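Local structure of 4-hydroxythreonine-4-phosphate dehydrogenase (Legionella pneumophila subsp. pneumophila, 6XMY) at residues G137-F142 / N285-L290; T150-L155 / K161-T166; A29-D34 / L55-L60. The protein probably catalyses the NAD(P)-dependent oxidation of 4-(phosphooxy)-L-threonine, a step in the biosynthesis of pyridoxine 5'-phosphate. One frame throughout, in Å; residues are numbered along the deposited sequence.

Contact 1 (G137-F142 / N285-L290); sequences GHTEFF and NITLGL. With SO4 (sulfate ion), chain C.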
loop_
_atom_site.group_PDB
_atom_site.type_symbol
_atom_site.label_atom_id
_atom_site.label_comp_id
_atom_site.label_asym_id
_atom_site.label_seq_id
_atom_site.Cartn_x
_atom_site.Cartn_y
_atom_site.Cartn_z
ATOM N N GLY A 137 10.768 1.109 -0.610
ATOM C CA GLY A 137 9.421 0.595 -0.476
ATOM C C GLY A 137 8.826 0.388 -1.846
ATOM O O GLY A 137 9.370 0.845 -2.863
ATOM N N HIS A 138 7.699 -0.340 -1.863
ATOM C CA HIS A 138 6.948 -0.515 -3.108
ATOM C C HIS A 138 6.600 0.831 -3.722
ATOM O O HIS A 138 6.603 0.988 -4.950
ATOM C CB HIS A 138 5.608 -1.216 -2.859
ATOM C CG HIS A 138 5.682 -2.670 -2.489
ATOM N ND1 HIS A 138 5.684 -3.103 -1.179
ATOM C CD2 HIS A 138 5.641 -3.786 -3.255
ATOM C CE1 HIS A 138 5.677 -4.426 -1.154
ATOM N NE2 HIS A 138 5.654 -4.868 -2.402
ATOM N N THR A 139 6.227 1.797 -2.879
ATOM C CA THR A 139 5.686 3.058 -3.370
ATOM C C THR A 139 6.702 3.776 -4.247
ATOM O O THR A 139 6.385 4.212 -5.365
ATOM C CB THR A 139 5.280 3.924 -2.172
ATOM O OG1 THR A 139 4.311 3.210 -1.388
ATOM C CG2 THR A 139 4.687 5.244 -2.633
ATOM N N GLU A 140 7.944 3.876 -3.767
ATOM C CA GLU A 140 8.997 4.519 -4.548
ATOM C C GLU A 140 9.411 3.658 -5.735
ATOM O O GLU A 140 9.722 4.181 -6.814
ATOM C CB GLU A 140 10.212 4.804 -3.665
ATOM C CG GLU A 140 9.988 5.855 -2.583
ATOM C CD GLU A 140 9.081 5.379 -1.463
ATOM O OE1 GLU A 140 9.186 4.200 -1.062
ATOM O OE2 GLU A 140 8.244 6.182 -0.996
ATOM N N PHE A 141 9.433 2.334 -5.552
ATOM C CA PHE A 141 9.761 1.449 -6.662
ATOM C C PHE A 141 8.795 1.662 -7.820
ATOM O O PHE A 141 9.211 1.784 -8.976
ATOM C CB PHE A 141 9.746 -0.018 -6.226
ATOM C CG PHE A 141 9.908 -0.978 -7.378
ATOM C CD1 PHE A 141 11.171 -1.336 -7.832
ATOM C CD2 PHE A 141 8.800 -1.484 -8.038
ATOM C CE1 PHE A 141 11.323 -2.208 -8.910
ATOM C CE2 PHE A 141 8.946 -2.339 -9.116
ATOM C CZ PHE A 141 10.209 -2.701 -9.550
ATOM N N PHE A 142 7.492 1.703 -7.524
ATOM C CA PHE A 142 6.509 1.848 -8.594
ATOM C C PHE A 142 6.547 3.248 -9.194
ATOM O O PHE A 142 6.373 3.411 -10.407
ATOM C CB PHE A 142 5.107 1.506 -8.080
ATOM C CG PHE A 142 4.919 0.050 -7.709
ATOM C CD1 PHE A 142 5.377 -0.961 -8.545
ATOM C CD2 PHE A 142 4.257 -0.305 -6.535
ATOM C CE1 PHE A 142 5.200 -2.295 -8.203
ATOM C CE2 PHE A 142 4.077 -1.641 -6.192
ATOM C CZ PHE A 142 4.541 -2.629 -7.030
ATOM N N ASN A 285 -3.198 -0.057 2.320
ATOM C CA ASN A 285 -2.259 0.923 1.798
ATOM C C ASN A 285 -2.501 0.989 0.300
ATOM O O ASN A 285 -2.363 -0.019 -0.399
ATOM C CB ASN A 285 -0.830 0.482 2.140
ATOM C CG ASN A 285 0.248 1.194 1.330
ATOM O OD1 ASN A 285 0.008 2.207 0.663
ATOM N ND2 ASN A 285 1.461 0.646 1.389
ATOM N N ILE A 286 -2.934 2.146 -0.181
ATOM C CA ILE A 286 -3.177 2.342 -1.603
ATOM C C ILE A 286 -2.234 3.421 -2.112
ATOM O O ILE A 286 -2.072 4.467 -1.468
ATOM C CB ILE A 286 -4.649 2.670 -1.901
ATOM C CG1 ILE A 286 -4.834 2.874 -3.400
ATOM C CG2 ILE A 286 -5.116 3.881 -1.140
ATOM C CD1 ILE A 286 -6.229 2.921 -3.777
ATOM N N THR A 287 -1.603 3.162 -3.260
ATOM C CA THR A 287 -0.712 4.133 -3.874
ATOM C C THR A 287 -1.506 4.962 -4.876
ATOM O O THR A 287 -2.133 4.411 -5.791
ATOM C CB THR A 287 0.454 3.445 -4.577
ATOM O OG1 THR A 287 1.173 2.639 -3.638
ATOM C CG2 THR A 287 1.385 4.485 -5.179
ATOM N N LEU A 288 -1.482 6.282 -4.704
ATOM C CA LEU A 288 -2.174 7.197 -5.599
ATOM C C LEU A 288 -1.188 7.805 -6.583
ATOM O O LEU A 288 -0.073 8.181 -6.207
ATOM C CB LEU A 288 -2.814 8.327 -4.792
ATOM C CG LEU A 288 -3.601 7.881 -3.568
ATOM C CD1 LEU A 288 -4.137 9.106 -2.841
ATOM C CD2 LEU A 288 -4.720 6.902 -3.933
ATOM N N GLY A 289 -1.612 7.923 -7.846
ATOM C CA GLY A 289 -0.832 8.617 -8.854
ATOM C C GLY A 289 -0.148 7.742 -9.887
ATOM O O GLY A 289 0.522 8.284 -10.776
ATOM N N LEU A 290 -0.271 6.424 -9.800
ATOM C CA LEU A 290 0.285 5.556 -10.828
ATOM C C LEU A 290 -0.725 5.363 -11.946
ATOM O O LEU A 290 -1.924 5.585 -11.753
ATOM C CB LEU A 290 0.586 4.186 -10.227
ATOM C CG LEU A 290 1.542 4.110 -9.040
ATOM C CD1 LEU A 290 1.555 2.690 -8.530
ATOM C CD2 LEU A 290 2.943 4.575 -9.431
HETATM S S SO4 C . 5.329 0.422 0.640
HETATM O O1 SO4 C . 4.019 0.259 0.013
HETATM O O2 SO4 C . 6.129 -0.773 0.389
HETATM O O3 SO4 C . 5.997 1.562 0.017
HETATM O O4 SO4 C . 5.238 0.625 2.096
HETATM O O HOH W 1 1.583 3.540 -1.231
#

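Contact 2 (T150-L155 / K161-T166); sequences TVVMML and KVALVT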
loop_
_atom_site.group_PDB
_atom_site.type_symbol
_atom_site.label_atom_id
_atom_site.label_comp_id
_atom_site.label_asym_id
_atom_site.label_seq_id
_atom_site.Cartn_x
_atom_site.Cartn_y
_atom_site.Cartn_z
ATOM N N THR A 150 5.306 12.383 -8.606
ATOM C CA THR A 150 4.631 12.420 -7.312
ATOM C C THR A 150 3.624 11.285 -7.227
ATOM O O THR A 150 2.633 11.266 -7.966
ATOM C CB THR A 150 3.931 13.759 -7.083
ATOM O OG1 THR A 150 4.864 14.829 -7.276
ATOM C CG2 THR A 150 3.371 13.821 -5.656
ATOM N N VAL A 151 3.879 10.341 -6.328
ATOM C CA VAL A 151 2.878 9.381 -5.902
ATOM C C VAL A 151 2.619 9.631 -4.424
ATOM O O VAL A 151 3.397 10.297 -3.734
ATOM C CB VAL A 151 3.318 7.929 -6.141
ATOM C CG1 VAL A 151 3.618 7.697 -7.614
ATOM C CG2 VAL A 151 4.518 7.613 -5.277
ATOM N N VAL A 152 1.502 9.108 -3.939
ATOM C CA VAL A 152 1.091 9.347 -2.563
ATOM C C VAL A 152 0.728 8.015 -1.928
ATOM O O VAL A 152 -0.069 7.249 -2.484
ATOM C CB VAL A 152 -0.102 10.317 -2.471
ATOM C CG1 VAL A 152 -0.512 10.492 -1.003
ATOM C CG2 VAL A 152 0.232 11.654 -3.113
ATOM N N MET A 153 1.311 7.744 -0.771
ATOM C CA MET A 153 0.914 6.608 0.049
ATOM C C MET A 153 -0.251 7.035 0.931
ATOM O O MET A 153 -0.141 7.999 1.701
ATOM C CB MET A 153 2.069 6.139 0.930
ATOM C CG MET A 153 1.640 5.125 1.989
ATOM S SD MET A 153 2.939 4.660 3.153
ATOM C CE MET A 153 4.198 4.069 2.022
ATOM N N MET A 154 -1.364 6.324 0.820
ATOM C CA MET A 154 -2.536 6.612 1.632
ATOM C C MET A 154 -3.004 5.317 2.266
ATOM O O MET A 154 -3.253 4.336 1.563
ATOM C CB MET A 154 -3.665 7.247 0.813
ATOM C CG MET A 154 -4.868 7.621 1.663
ATOM S SD MET A 154 -6.207 8.359 0.718
ATOM C CE MET A 154 -6.910 6.923 -0.080
ATOM N N LEU A 155 -3.092 5.293 3.582
ATOM C CA LEU A 155 -3.741 4.184 4.264
ATOM C C LEU A 155 -5.209 4.522 4.491
ATOM O O LEU A 155 -5.562 5.673 4.789
ATOM C CB LEU A 155 -3.028 3.831 5.576
ATOM C CG LEU A 155 -1.882 2.811 5.409
ATOM C CD1 LEU A 155 -0.703 3.397 4.628
ATOM C CD2 LEU A 155 -1.417 2.256 6.750
ATOM N N LYS A 161 -8.856 8.044 6.489
ATOM C CA LYS A 161 -7.829 7.926 5.471
ATOM C C LYS A 161 -6.683 8.833 5.888
ATOM O O LYS A 161 -6.914 9.969 6.313
ATOM C CB LYS A 161 -8.368 8.378 4.107
ATOM C CG LYS A 161 -9.470 7.490 3.539
ATOM C CD LYS A 161 -9.925 8.019 2.193
ATOM C CE LYS A 161 -10.942 7.099 1.528
ATOM N NZ LYS A 161 -12.185 6.933 2.342
ATOM N N VAL A 162 -5.452 8.333 5.787
ATOM C CA VAL A 162 -4.261 9.103 6.139
ATOM C C VAL A 162 -3.282 9.019 4.980
ATOM O O VAL A 162 -2.780 7.933 4.664
ATOM C CB VAL A 162 -3.602 8.619 7.437
ATOM C CG1 VAL A 162 -2.317 9.400 7.678
ATOM C CG2 VAL A 162 -4.557 8.788 8.614
ATOM N N ALA A 163 -3.014 10.155 4.347
ATOM C CA ALA A 163 -2.000 10.261 3.311
ATOM C C ALA A 163 -0.755 10.892 3.910
ATOM O O ALA A 163 -0.839 11.734 4.807
ATOM C CB ALA A 163 -2.503 11.129 2.157
ATOM N N LEU A 164 0.403 10.496 3.394
ATOM C CA LEU A 164 1.687 10.941 3.913
ATOM C C LEU A 164 2.357 11.899 2.939
ATOM O O LEU A 164 2.383 11.651 1.727
ATOM C CB LEU A 164 2.602 9.739 4.162
ATOM C CG LEU A 164 2.106 8.698 5.172
ATOM C CD1 LEU A 164 3.109 7.568 5.275
ATOM C CD2 LEU A 164 1.829 9.334 6.548
ATOM N N VAL A 165 2.908 12.988 3.475
ATOM C CA VAL A 165 3.735 13.869 2.658
ATOM C C VAL A 165 5.079 13.220 2.382
ATOM O O VAL A 165 5.626 13.335 1.278
ATOM C CB VAL A 165 3.884 15.258 3.307
ATOM C CG1 VAL A 165 4.843 16.132 2.485
ATOM C CG2 VAL A 165 2.513 15.928 3.476
ATOM N N THR A 166 5.652 12.568 3.396
ATOM C CA THR A 166 6.875 11.794 3.263
ATOM C C THR A 166 6.637 10.386 3.791
ATOM O O THR A 166 5.825 10.176 4.696
ATOM C CB THR A 166 8.062 12.439 4.013
ATOM O OG1 THR A 166 7.836 12.428 5.435
ATOM C CG2 THR A 166 8.284 13.863 3.519
HETATM O O HOH W 2 3.193 9.497 0.259
#

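Contact 3 (A29-D34 / L55-L60); sequences ALAETD and LSIKFL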
loop_
_atom_site.group_PDB
_atom_site.type_symbol
_atom_site.label_atom_id
_atom_site.label_comp_id
_atom_site.label_asym_id
_atom_site.label_seq_id
_atom_site.Cartn_x
_atom_site.Cartn_y
_atom_site.Cartn_z
ATOM N N ALA A 29 -4.637 -17.934 1.768
ATOM C CA ALA A 29 -5.946 -17.634 2.340
ATOM C C ALA A 29 -6.963 -17.214 1.285
ATOM O O ALA A 29 -8.171 -17.361 1.509
ATOM C CB ALA A 29 -5.823 -16.549 3.411
ATOM N N LEU A 30 -6.508 -16.699 0.145
ATOM C CA LEU A 30 -7.429 -16.323 -0.917
ATOM C C LEU A 30 -8.013 -17.531 -1.634
ATOM O O LEU A 30 -8.980 -17.372 -2.387
ATOM C CB LEU A 30 -6.712 -15.403 -1.912
ATOM C CG LEU A 30 -6.171 -14.115 -1.277
ATOM C CD1 LEU A 30 -5.336 -13.298 -2.252
ATOM C CD2 LEU A 30 -7.300 -13.260 -0.688
ATOM N N ALA A 31 -7.451 -18.726 -1.421
ATOM C CA ALA A 31 -7.910 -19.902 -2.153
ATOM C C ALA A 31 -9.359 -20.226 -1.837
ATOM O O ALA A 31 -10.080 -20.758 -2.690
ATOM C CB ALA A 31 -7.024 -21.109 -1.844
ATOM N N GLU A 32 -9.812 -19.898 -0.636
ATOM C CA GLU A 32 -11.164 -20.245 -0.242
ATOM C C GLU A 32 -12.205 -19.218 -0.662
ATOM O O GLU A 32 -13.405 -19.459 -0.477
ATOM C CB GLU A 32 -11.209 -20.514 1.263
ATOM C CG GLU A 32 -10.451 -21.776 1.611
ATOM C CD GLU A 32 -10.974 -22.974 0.833
ATOM O OE1 GLU A 32 -12.181 -23.004 0.505
ATOM O OE2 GLU A 32 -10.179 -23.884 0.534
ATOM N N THR A 33 -11.781 -18.101 -1.237
ATOM C CA THR A 33 -12.684 -17.061 -1.693
ATOM C C THR A 33 -13.020 -17.263 -3.167
ATOM O O THR A 33 -12.463 -18.124 -3.850
ATOM C CB THR A 33 -12.040 -15.686 -1.518
ATOM O OG1 THR A 33 -11.040 -15.493 -2.531
ATOM C CG2 THR A 33 -11.395 -15.563 -0.141
ATOM N N ASP A 34 -13.943 -16.437 -3.659
ATOM C CA ASP A 34 -14.202 -16.305 -5.087
ATOM C C ASP A 34 -13.669 -14.985 -5.631
ATOM O O ASP A 34 -14.157 -14.490 -6.652
ATOM C CB ASP A 34 -15.687 -16.496 -5.405
ATOM C CG ASP A 34 -16.550 -15.403 -4.822
ATOM O OD1 ASP A 34 -17.725 -15.285 -5.239
ATOM O OD2 ASP A 34 -16.053 -14.647 -3.965
ATOM N N LEU A 55 -3.310 -27.009 4.732
ATOM C CA LEU A 55 -4.363 -26.548 3.840
ATOM C C LEU A 55 -4.441 -27.460 2.627
ATOM O O LEU A 55 -3.412 -27.897 2.101
ATOM C CB LEU A 55 -4.060 -25.129 3.354
ATOM C CG LEU A 55 -4.037 -24.017 4.402
ATOM C CD1 LEU A 55 -3.614 -22.696 3.771
ATOM C CD2 LEU A 55 -5.398 -23.887 5.083
ATOM N N SER A 56 -5.666 -27.746 2.190
ATOM C CA SER A 56 -5.913 -28.540 0.987
ATOM C C SER A 56 -6.337 -27.581 -0.120
ATOM O O SER A 56 -7.478 -27.113 -0.147
ATOM C CB SER A 56 -6.980 -29.597 1.252
ATOM O OG SER A 56 -6.539 -30.541 2.216
ATOM N N ILE A 57 -5.415 -27.292 -1.033
ATOM C CA ILE A 57 -5.637 -26.344 -2.119
ATOM C C ILE A 57 -5.262 -27.016 -3.425
ATOM O O ILE A 57 -4.254 -27.729 -3.499
ATOM C CB ILE A 57 -4.785 -25.071 -1.922
ATOM C CG1 ILE A 57 -5.210 -24.338 -0.652
ATOM C CG2 ILE A 57 -4.890 -24.146 -3.128
ATOM C CD1 ILE A 57 -4.263 -23.243 -0.236
ATOM N N LYS A 58 -6.064 -26.781 -4.461
ATOM C CA LYS A 58 -5.728 -27.233 -5.803
ATOM C C LYS A 58 -5.160 -26.054 -6.582
ATOM O O LYS A 58 -5.817 -25.017 -6.726
ATOM C CB LYS A 58 -6.951 -27.820 -6.502
ATOM C CG LYS A 58 -7.411 -29.132 -5.869
ATOM C CD LYS A 58 -8.734 -29.589 -6.434
ATOM C CE LYS A 58 -9.292 -30.764 -5.654
ATOM N NZ LYS A 58 -8.338 -31.900 -5.605
ATOM N N PHE A 59 -3.945 -26.208 -7.075
ATOM C CA PHE A 59 -3.245 -25.129 -7.751
ATOM C C PHE A 59 -3.379 -25.270 -9.259
ATOM O O PHE A 59 -3.216 -26.364 -9.814
ATOM C CB PHE A 59 -1.766 -25.139 -7.372
ATOM C CG PHE A 59 -1.517 -24.843 -5.920
ATOM C CD1 PHE A 59 -1.374 -23.535 -5.483
ATOM C CD2 PHE A 59 -1.448 -25.871 -4.991
ATOM C CE1 PHE A 59 -1.155 -23.261 -4.142
ATOM C CE2 PHE A 59 -1.219 -25.600 -3.651
ATOM C CZ PHE A 59 -1.074 -24.294 -3.229
ATOM N N LEU A 60 -3.661 -24.152 -9.919
ATOM C CA LEU A 60 -3.692 -24.090 -11.370
ATOM C C LEU A 60 -2.630 -23.106 -11.830
ATOM O O LEU A 60 -2.440 -22.055 -11.217
ATOM C CB LEU A 60 -5.059 -23.594 -11.858
ATOM C CG LEU A 60 -6.270 -24.470 -11.533
ATOM C CD1 LEU A 60 -7.561 -23.721 -11.804
ATOM C CD2 LEU A 60 -6.222 -25.756 -12.335
#

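Contact 1 (G137-F142 / N285-L290)
Thr-139 OG1, near the start of helix 138-145, and Thr-287 OG1, on strand 284-288, come to 3.9 Å from each other. Water 1 joins them: it donates to Thr-139 OG1 and to Asn-285 OD1, and it lies 2.6 Å from Thr-287 OG1, a hydroxyl that also bonds Arg-294. Three side chains, one from the helix and two from the strand, thus hold one water in a buried contact.

A sulfate ion makes the second polar bridge. From the helix, His-138 N and ND1 both donate to its O2, each at 2.8 Å; with CG beside the backbone N (chi1 -70°), the imidazole is folded back so that the sulfate meets its edge close to the ring plane. Thr-139 grips O3 twice, through its backbone N at 2.9 Å with a fairly straight bond (164°) and through OG1 at 2.7 Å. Asn-285 ND2 reaches O1 from the strand along a more bent path (133°), while its OD1 is turned to the water. This is a helix N-terminus used as an anion site: Gly-137 is the N-cap, and first-turn N-H groups point at the sulfate, which Arg-294 also binds. His-138, Thr-139, Asn-285 and Arg-294 are all predicted substrate ligands, so the ion, probably from the crystallisation liquor, may mark where part of the substrate sits. His-138 also touches NAD.

Apolar contact lies farther along the helix, where Leu-290 CD1 packs 3.8 Å from Phe-142 CB and its CD2 lies against the carbonyl of Phe-142.

Contact 2 (T150-L155 / K161-T166)
Ala-163 CB meets Val-152 CG1 at 3.8 Å and, more loosely, Met-154 CG. Val-152 holds CG1 opposite its backbone N (chi1 178°), which carries that methyl over to Ala-163. Toward the turn of the hairpin, Met-154 bends at its thioether (chi3 76°) and crosses the lysine chain at a slant, its CE 3.9 Å from Lys-161 CD; the contact uses the aliphatic part of Lys-161. On the other face of the ribbon Met-153 and Leu-164 run side by side and point the same way, Met-153 SD lying 3.6 Å from Leu-164 CD1 in one of the two conformers of Met-153.

Between the two layers of side chains runs the backbone ladder of an antiparallel beta hairpin, strands 152-156 and 161-164. Leu-155 and Val-162 form a hydrogen-bonded pair: Val-162 N gives to Leu-155 O at 2.8 Å, and Leu-155 N returns a bond to Val-162 O. Met-154 and Ala-163 form the non-hydrogen-bonded pair next to it. Beyond them Leu-164 N donates to Met-153 O, 3.1 Å away, an acceptor also approached by Ala-163 CA. The matching bond from Met-153 N to Leu-164 O is replaced by water 2, which accepts from the amide and donates to the carbonyl where the strands part.

Strand 284-288 pairs with the outer edge of 152-156, and Tyr-263 and Ala-265 of strand 262-265 bond to that of 161-164. Helix 180-197 packs on Val-152 and Met-154, whereas Val-162 meets Leu-275 of helix 268-279, as does Leu-155 in one of its two conformers.

Contact 3 (A29-D34 / L55-L60)
The turn that leads out of helix 23-29 toward strand 37-41 meets the lead-in to strand 58-61, an outermost strand of the chain's beta structure, on the periphery of this PdxA-family enzyme and away from the annotated sites. The join rests on one alanine and one isoleucine. Ala-31 directs its methyl at Ile-57, just before strand 58-61, and Ile-57 receives it with three carbons: CD1 lies 3.8 Å from Ala-31 CB, and CG1 and CG2 of Ile-57 are each 3.9 Å from that same atom. Having CG1 beside its backbone N and CG2 opposite (chi1 -64°), Ile-57 straddles the methyl with both branches. CG2 has a second neighbour within its own segment, lying 3.8 Å above one face of the Phe-59 ring, displaced toward the rim. Leu-28 of helix 23-29 also packs on Ile-57 and Phe-59, and Gly-73 is backbone-bonded to both Ala-31 and Lys-58, tying the two segments through a third piece of chain.

At the solvent-exposed margin Glu-32 OE2 and Ser-56 O, both acceptors, lie 4.3 Å apart. The turn itself is braced internally by Thr-33, whose hydroxyl is also bonded to Leu-35 N. Leu-30 O accepts from Thr-33 N at 3.1 Å and from Thr-33 OG1 at 2.8 Å, the hydroxyl approaching with a C=O...O angle of 134° and tilted 18° from the carbonyl plane.

Contacts 1 and 2 are both buried near the middle of the chain and adjoin: strands 284-288 and 152-156 are neighbours, with Ile-286 N 2.8 Å from Met-154 O and Leu-288 N 2.8 Å from Val-152 O, probable hydrogen bonds. In one of its two conformers Met-153 also packs its CE against Thr-139 OG1. Their chemistry differs: contact 1 is bridged mainly by a sulfate and a water in the predicted substrate pocket, whereas contact 2 is a backbone ladder with apolar side chains on both faces. Contact 3 closes earlier in the sequence, lies at the periphery with its centre about 28 and 33 Å from theirs, and relies on a small methyl contact.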